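Local coordinates for rieske iron-sulfur protein soxF (Sulfolobus acidocaldarius, PDB 1JM1) that probably carries electrons in an archaeal respiratory chain through its Rieske [2Fe-2S] cluster, at residues C30-P43 against Y187-C201. Numbering follows the deposited sequence. Where two conformers were deposited one is given.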
loop_
_atom_site.group_PDB
_atom_site.type_symbol
_atom_site.label_atom_id
_atom_site.label_comp_id
_atom_site.label_asym_id
_atom_site.label_seq_id
_atom_site.Cartn_x
_atom_site.Cartn_y
_atom_site.Cartn_z
ATOM N N CYS A 30 11.200 -5.235 -10.950
ATOM C CA CYS A 30 10.736 -4.691 -9.669
ATOM C C CYS A 30 9.261 -4.327 -9.765
ATOM O O CYS A 30 8.910 -3.472 -10.534
ATOM C CB CYS A 30 11.600 -3.501 -9.309
ATOM S SG CYS A 30 11.160 -2.772 -7.740
ATOM N N ALA A 31 8.409 -5.050 -8.966
ATOM C CA ALA A 31 6.952 -4.871 -9.015
ATOM C C ALA A 31 6.421 -3.952 -7.975
ATOM O O ALA A 31 5.179 -3.890 -7.789
ATOM C CB ALA A 31 6.285 -6.242 -8.863
ATOM N N VAL A 32 7.283 -3.216 -7.264
ATOM C CA VAL A 32 6.908 -2.295 -6.188
ATOM C C VAL A 32 7.338 -0.905 -6.600
ATOM O O VAL A 32 8.434 -0.711 -7.130
ATOM C CB VAL A 32 7.683 -2.729 -4.869
ATOM C CG1 VAL A 32 7.483 -1.831 -3.767
ATOM C CG2 VAL A 32 7.202 -4.173 -4.502
ATOM N N TYR A 33 6.475 0.110 -6.329
ATOM C CA TYR A 33 6.710 1.466 -6.773
ATOM C C TYR A 33 6.333 2.398 -5.645
ATOM O O TYR A 33 5.144 2.526 -5.294
ATOM C CB TYR A 33 5.919 1.758 -8.032
ATOM C CG TYR A 33 6.210 2.989 -8.777
ATOM C CD1 TYR A 33 7.081 2.992 -9.863
ATOM C CD2 TYR A 33 5.664 4.232 -8.385
ATOM C CE1 TYR A 33 7.375 4.146 -10.563
ATOM C CE2 TYR A 33 5.956 5.376 -9.125
ATOM C CZ TYR A 33 6.820 5.290 -10.188
ATOM O OH TYR A 33 7.076 6.424 -10.985
ATOM N N PHE A 34 7.308 3.075 -5.041
ATOM C CA PHE A 34 7.080 3.887 -3.858
ATOM C C PHE A 34 6.594 5.270 -4.215
ATOM O O PHE A 34 6.967 5.817 -5.266
ATOM C CB PHE A 34 8.347 3.994 -3.000
ATOM C CG PHE A 34 8.690 2.670 -2.327
ATOM C CD1 PHE A 34 9.556 1.795 -2.957
ATOM C CD2 PHE A 34 8.136 2.348 -1.112
ATOM C CE1 PHE A 34 9.855 0.595 -2.318
ATOM C CE2 PHE A 34 8.435 1.139 -0.477
ATOM C CZ PHE A 34 9.299 0.268 -1.077
ATOM N N PHE A 35 5.806 5.838 -3.309
ATOM C CA PHE A 35 5.294 7.199 -3.430
ATOM C C PHE A 35 4.911 7.667 -2.019
ATOM O O PHE A 35 5.046 6.882 -1.058
ATOM C CB PHE A 35 4.100 7.274 -4.417
ATOM C CG PHE A 35 2.882 6.517 -4.025
ATOM C CD1 PHE A 35 1.769 7.145 -3.484
ATOM C CD2 PHE A 35 2.793 5.139 -4.211
ATOM C CE1 PHE A 35 0.611 6.464 -3.195
ATOM C CE2 PHE A 35 1.630 4.443 -3.909
ATOM C CZ PHE A 35 0.540 5.092 -3.405
ATOM N N ALA A 36 4.478 8.887 -1.880
ATOM C CA ALA A 36 3.961 9.410 -0.611
ATOM C C ALA A 36 2.549 9.891 -0.830
ATOM O O ALA A 36 2.241 10.478 -1.882
ATOM C CB ALA A 36 4.795 10.565 -0.087
ATOM N N TYR A 37 1.671 9.648 0.148
ATOM C CA TYR A 37 0.272 10.023 -0.006
ATOM C C TYR A 37 -0.466 9.833 1.315
ATOM O O TYR A 37 -0.235 8.824 1.980
ATOM C CB TYR A 37 -0.425 9.076 -1.020
ATOM C CG TYR A 37 -1.892 9.384 -1.231
ATOM C CD1 TYR A 37 -2.305 10.414 -2.067
ATOM C CD2 TYR A 37 -2.870 8.645 -0.547
ATOM C CE1 TYR A 37 -3.646 10.708 -2.224
ATOM C CE2 TYR A 37 -4.208 8.958 -0.706
ATOM C CZ TYR A 37 -4.585 10.004 -1.557
ATOM O OH TYR A 37 -5.928 10.261 -1.666
ATOM N N PRO A 38 -1.428 10.710 1.641
ATOM C CA PRO A 38 -1.751 11.972 0.973
ATOM C C PRO A 38 -0.813 13.107 1.224
ATOM O O PRO A 38 -0.942 14.131 0.547
ATOM C CB PRO A 38 -3.182 12.267 1.477
ATOM C CG PRO A 38 -3.172 11.660 2.885
ATOM C CD PRO A 38 -2.397 10.401 2.731
ATOM N N LEU A 39 0.105 12.995 2.200
ATOM C CA LEU A 39 1.080 13.976 2.512
ATOM C C LEU A 39 2.455 13.506 2.167
ATOM O O LEU A 39 2.740 12.300 2.136
ATOM C CB LEU A 39 1.042 14.364 4.010
ATOM C CG LEU A 39 -0.338 14.785 4.569
ATOM C CD1 LEU A 39 -0.128 15.084 6.047
ATOM C CD2 LEU A 39 -1.014 15.895 3.821
ATOM N N THR A 40 3.364 14.433 1.965
ATOM C CA THR A 40 4.717 14.087 1.468
ATOM C C THR A 40 5.429 13.233 2.360
ATOM O O THR A 40 6.356 12.483 1.942
ATOM C CB THR A 40 5.566 15.348 1.116
ATOM O OG1 THR A 40 5.743 15.917 2.355
ATOM C CG2 THR A 40 4.791 16.155 0.132
ATOM N N ASP A 41 5.236 13.196 3.663
ATOM C CA ASP A 41 5.992 12.333 4.613
ATOM C C ASP A 41 5.365 10.991 4.995
ATOM O O ASP A 41 5.754 10.339 5.988
ATOM C CB ASP A 41 6.039 13.239 5.954
ATOM C CG ASP A 41 4.709 13.580 6.685
ATOM O OD1 ASP A 41 3.468 13.296 6.615
ATOM O OD2 ASP A 41 4.549 14.422 7.734
ATOM N N GLU A 42 4.403 10.551 4.219
ATOM C CA GLU A 42 3.622 9.323 4.464
ATOM C C GLU A 42 3.923 8.330 3.351
ATOM O O GLU A 42 3.299 8.351 2.285
ATOM C CB GLU A 42 2.142 9.635 4.520
ATOM C CG GLU A 42 1.741 10.466 5.737
ATOM C CD GLU A 42 0.349 11.001 5.647
ATOM O OE1 GLU A 42 -0.179 11.274 4.570
ATOM O OE2 GLU A 42 -0.291 11.142 6.774
ATOM N N PRO A 43 4.897 7.452 3.545
ATOM C CA PRO A 43 5.301 6.576 2.461
ATOM C C PRO A 43 4.297 5.466 2.203
ATOM O O PRO A 43 3.720 4.923 3.142
ATOM C CB PRO A 43 6.666 6.021 2.957
ATOM C CG PRO A 43 6.464 5.961 4.431
ATOM C CD PRO A 43 5.675 7.223 4.782
ATOM N N TYR A 187 -0.866 16.556 9.640
ATOM C CA TYR A 187 0.599 16.621 9.667
ATOM C C TYR A 187 1.080 16.256 11.044
ATOM O O TYR A 187 0.814 16.881 12.056
ATOM C CB TYR A 187 1.022 18.062 9.321
ATOM C CG TYR A 187 2.539 18.222 9.400
ATOM C CD1 TYR A 187 3.429 17.644 8.498
ATOM C CD2 TYR A 187 3.050 18.989 10.413
ATOM C CE1 TYR A 187 4.789 17.806 8.580
ATOM C CE2 TYR A 187 4.427 19.167 10.541
ATOM C CZ TYR A 187 5.207 18.544 9.622
ATOM O OH TYR A 187 6.558 18.795 9.776
ATOM N N ASP A 188 1.923 15.229 11.106
ATOM C CA ASP A 188 2.612 14.772 12.308
ATOM C C ASP A 188 4.086 14.860 12.057
ATOM O O ASP A 188 4.608 14.088 11.252
ATOM C CB ASP A 188 2.236 13.336 12.599
ATOM C CG ASP A 188 2.823 12.835 13.915
ATOM O OD1 ASP A 188 3.685 13.517 14.493
ATOM O OD2 ASP A 188 2.424 11.695 14.317
ATOM N N PRO A 189 4.808 15.734 12.726
ATOM C CA PRO A 189 6.236 15.830 12.541
ATOM C C PRO A 189 6.976 14.528 12.835
ATOM O O PRO A 189 8.097 14.393 12.361
ATOM C CB PRO A 189 6.671 16.919 13.527
ATOM C CG PRO A 189 5.481 17.553 13.968
ATOM C CD PRO A 189 4.334 16.717 13.718
ATOM N N ARG A 190 6.428 13.616 13.608
ATOM C CA ARG A 190 7.096 12.347 13.842
ATOM C C ARG A 190 7.190 11.483 12.585
ATOM O O ARG A 190 8.001 10.552 12.525
ATOM C CB ARG A 190 6.486 11.577 14.958
ATOM C CG ARG A 190 6.507 12.256 16.303
ATOM C CD ARG A 190 6.270 11.245 17.427
ATOM N NE ARG A 190 6.138 11.983 18.689
ATOM C CZ ARG A 190 5.788 11.382 19.813
ATOM N NH1 ARG A 190 5.617 10.062 19.853
ATOM N NH2 ARG A 190 5.623 12.094 20.891
ATOM N N TYR A 191 6.364 11.786 11.556
ATOM C CA TYR A 191 6.457 11.089 10.285
ATOM C C TYR A 191 7.634 11.673 9.515
ATOM O O TYR A 191 7.505 12.606 8.715
ATOM C CB TYR A 191 5.152 11.219 9.490
ATOM C CG TYR A 191 4.207 10.052 9.719
ATOM C CD1 TYR A 191 3.722 9.691 10.971
ATOM C CD2 TYR A 191 3.800 9.264 8.628
ATOM C CE1 TYR A 191 2.853 8.603 11.120
ATOM C CE2 TYR A 191 2.963 8.186 8.775
ATOM C CZ TYR A 191 2.492 7.853 10.027
ATOM O OH TYR A 191 1.657 6.772 10.103
ATOM N N SER A 192 8.820 11.149 9.661
ATOM C CA SER A 192 9.961 11.751 8.953
ATOM C C SER A 192 10.457 10.799 7.908
ATOM O O SER A 192 11.524 10.980 7.345
ATOM C CB SER A 192 11.052 12.238 10.066
ATOM O OG SER A 192 11.465 11.030 10.558
ATOM N N TYR A 193 9.846 9.685 7.503
ATOM C CA TYR A 193 10.159 8.595 6.606
ATOM C C TYR A 193 10.473 9.148 5.201
ATOM O O TYR A 193 9.729 10.074 4.703
ATOM C CB TYR A 193 8.973 7.642 6.433
ATOM C CG TYR A 193 8.395 7.127 7.730
ATOM C CD1 TYR A 193 7.274 7.713 8.275
ATOM C CD2 TYR A 193 8.971 6.077 8.395
ATOM C CE1 TYR A 193 6.728 7.240 9.452
ATOM C CE2 TYR A 193 8.431 5.566 9.600
ATOM C CZ TYR A 193 7.326 6.159 10.118
ATOM O OH TYR A 193 6.736 5.770 11.297
ATOM N N SER A 194 11.479 8.603 4.693
ATOM C CA SER A 194 11.773 8.810 3.220
ATOM C C SER A 194 11.074 7.772 2.294
ATOM O O SER A 194 10.648 6.753 2.615
ATOM C CB SER A 194 13.239 8.875 2.927
ATOM O OG SER A 194 13.865 7.860 3.679
ATOM N N VAL A 195 11.057 8.108 1.063
ATOM C CA VAL A 195 10.419 7.441 -0.047
ATOM C C VAL A 195 11.580 6.898 -0.872
ATOM O O VAL A 195 12.401 7.663 -1.410
ATOM C CB VAL A 195 9.548 8.357 -0.922
ATOM C CG1 VAL A 195 8.952 7.609 -2.108
ATOM C CG2 VAL A 195 8.377 8.946 -0.059
ATOM N N PRO A 196 11.712 5.577 -0.966
ATOM C CA PRO A 196 12.785 4.980 -1.823
ATOM C C PRO A 196 12.707 5.397 -3.281
ATOM O O PRO A 196 11.577 5.639 -3.771
ATOM C CB PRO A 196 12.503 3.469 -1.721
ATOM C CG PRO A 196 11.853 3.412 -0.341
ATOM C CD PRO A 196 10.923 4.604 -0.212
ATOM N N ASN A 197 13.871 5.523 -3.915
ATOM C CA ASN A 197 13.880 5.772 -5.379
ATOM C C ASN A 197 13.432 4.510 -6.117
ATOM O O ASN A 197 13.680 3.403 -5.755
ATOM C CB ASN A 197 15.271 6.209 -5.868
ATOM C CG ASN A 197 15.727 7.575 -5.309
ATOM O OD1 ASN A 197 14.958 8.524 -5.135
ATOM N ND2 ASN A 197 17.039 7.600 -5.078
ATOM N N ASN A 198 12.699 4.703 -7.194
ATOM C CA ASN A 198 12.218 3.607 -8.015
ATOM C C ASN A 198 13.124 3.443 -9.221
ATOM O O ASN A 198 13.426 4.468 -9.859
ATOM C CB ASN A 198 10.783 3.867 -8.481
ATOM C CG ASN A 198 9.810 4.001 -7.317
ATOM O OD1 ASN A 198 9.765 3.104 -6.452
ATOM N ND2 ASN A 198 9.059 5.059 -7.295
ATOM N N PRO A 199 13.504 2.238 -9.603
ATOM C CA PRO A 199 13.261 0.991 -8.945
ATOM C C PRO A 199 14.151 0.811 -7.730
ATOM O O PRO A 199 15.298 1.203 -7.790
ATOM C CB PRO A 199 13.519 -0.121 -9.988
ATOM C CG PRO A 199 14.591 0.534 -10.832
ATOM C CD PRO A 199 14.304 2.028 -10.856
ATOM N N SER A 200 13.630 0.173 -6.697
ATOM C CA SER A 200 14.331 -0.026 -5.451
ATOM C C SER A 200 14.559 -1.482 -5.099
ATOM O O SER A 200 15.198 -1.768 -4.068
ATOM C CB SER A 200 13.442 0.623 -4.346
ATOM O OG SER A 200 12.207 -0.151 -4.248
ATOM N N CYS A 201 13.995 -2.429 -5.814
ATOM C CA CYS A 201 13.988 -3.828 -5.342
ATOM C C CYS A 201 15.382 -4.402 -5.306
ATOM O O CYS A 201 16.269 -4.094 -6.141
ATOM C CB CYS A 201 13.149 -4.702 -6.250
ATOM S SG CYS A 201 11.385 -4.387 -6.282
HETATM O O HOH W 1 10.782 0.595 -6.408
HETATM O O HOH W 2 9.739 7.178 -9.294
HETATM O O HOH W 3 7.570 9.727 2.919
HETATM O O HOH W 4 1.575 13.360 8.870
#
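Asn198 hydrogen-bonds with its side-chain amide to the backbone N and O of Phe34, on the outermost strand 32-36. Asn198 CB sits 4.0 Å from Tyr33 CE1. A chi1 of -61° sets CG opposite the carbonyl carbon and swings the amide onto the strand. Asn198 OD1 accepts from Phe34 N at 2.8 Å, nearly straight, and also takes a proton from a water that donates to Val32 O and accepts from Ser200 OG. Asn198 ND2 donates to Phe34 O at 3.0 Å, in the carbonyl plane and on a lone pair. It also donates to a second water. ND2 lies over the centre of the Tyr33 ring, amide and ring stacked with their planes 19° apart. With an alanine here, Phe34 N and Phe34 O would probably lose these partners, and the Tyr33 ring the amide stacked on it.

Phe34 turns its CB toward the loop. Pro196 CG sits over the Phe34 ring face, 3.7 Å from the centroid, a CH-pi contact. Ser200 OG meets its edge. Farther along, Pro43 CG packs on Tyr193 CB at 3.6 Å. Tyr193 OH hydrogen-bonds to Gly98 O, beside the iron-sulfur cluster. At the other end Cys30 and Cys201 form a disulfide, SG to SG 2.2 Å. The asparagine amide mimics a backbone partner on a sheet's edge strand, one part of how the long disulfide-tied loop 187-201 lies along it and runs past the Rieske cluster site.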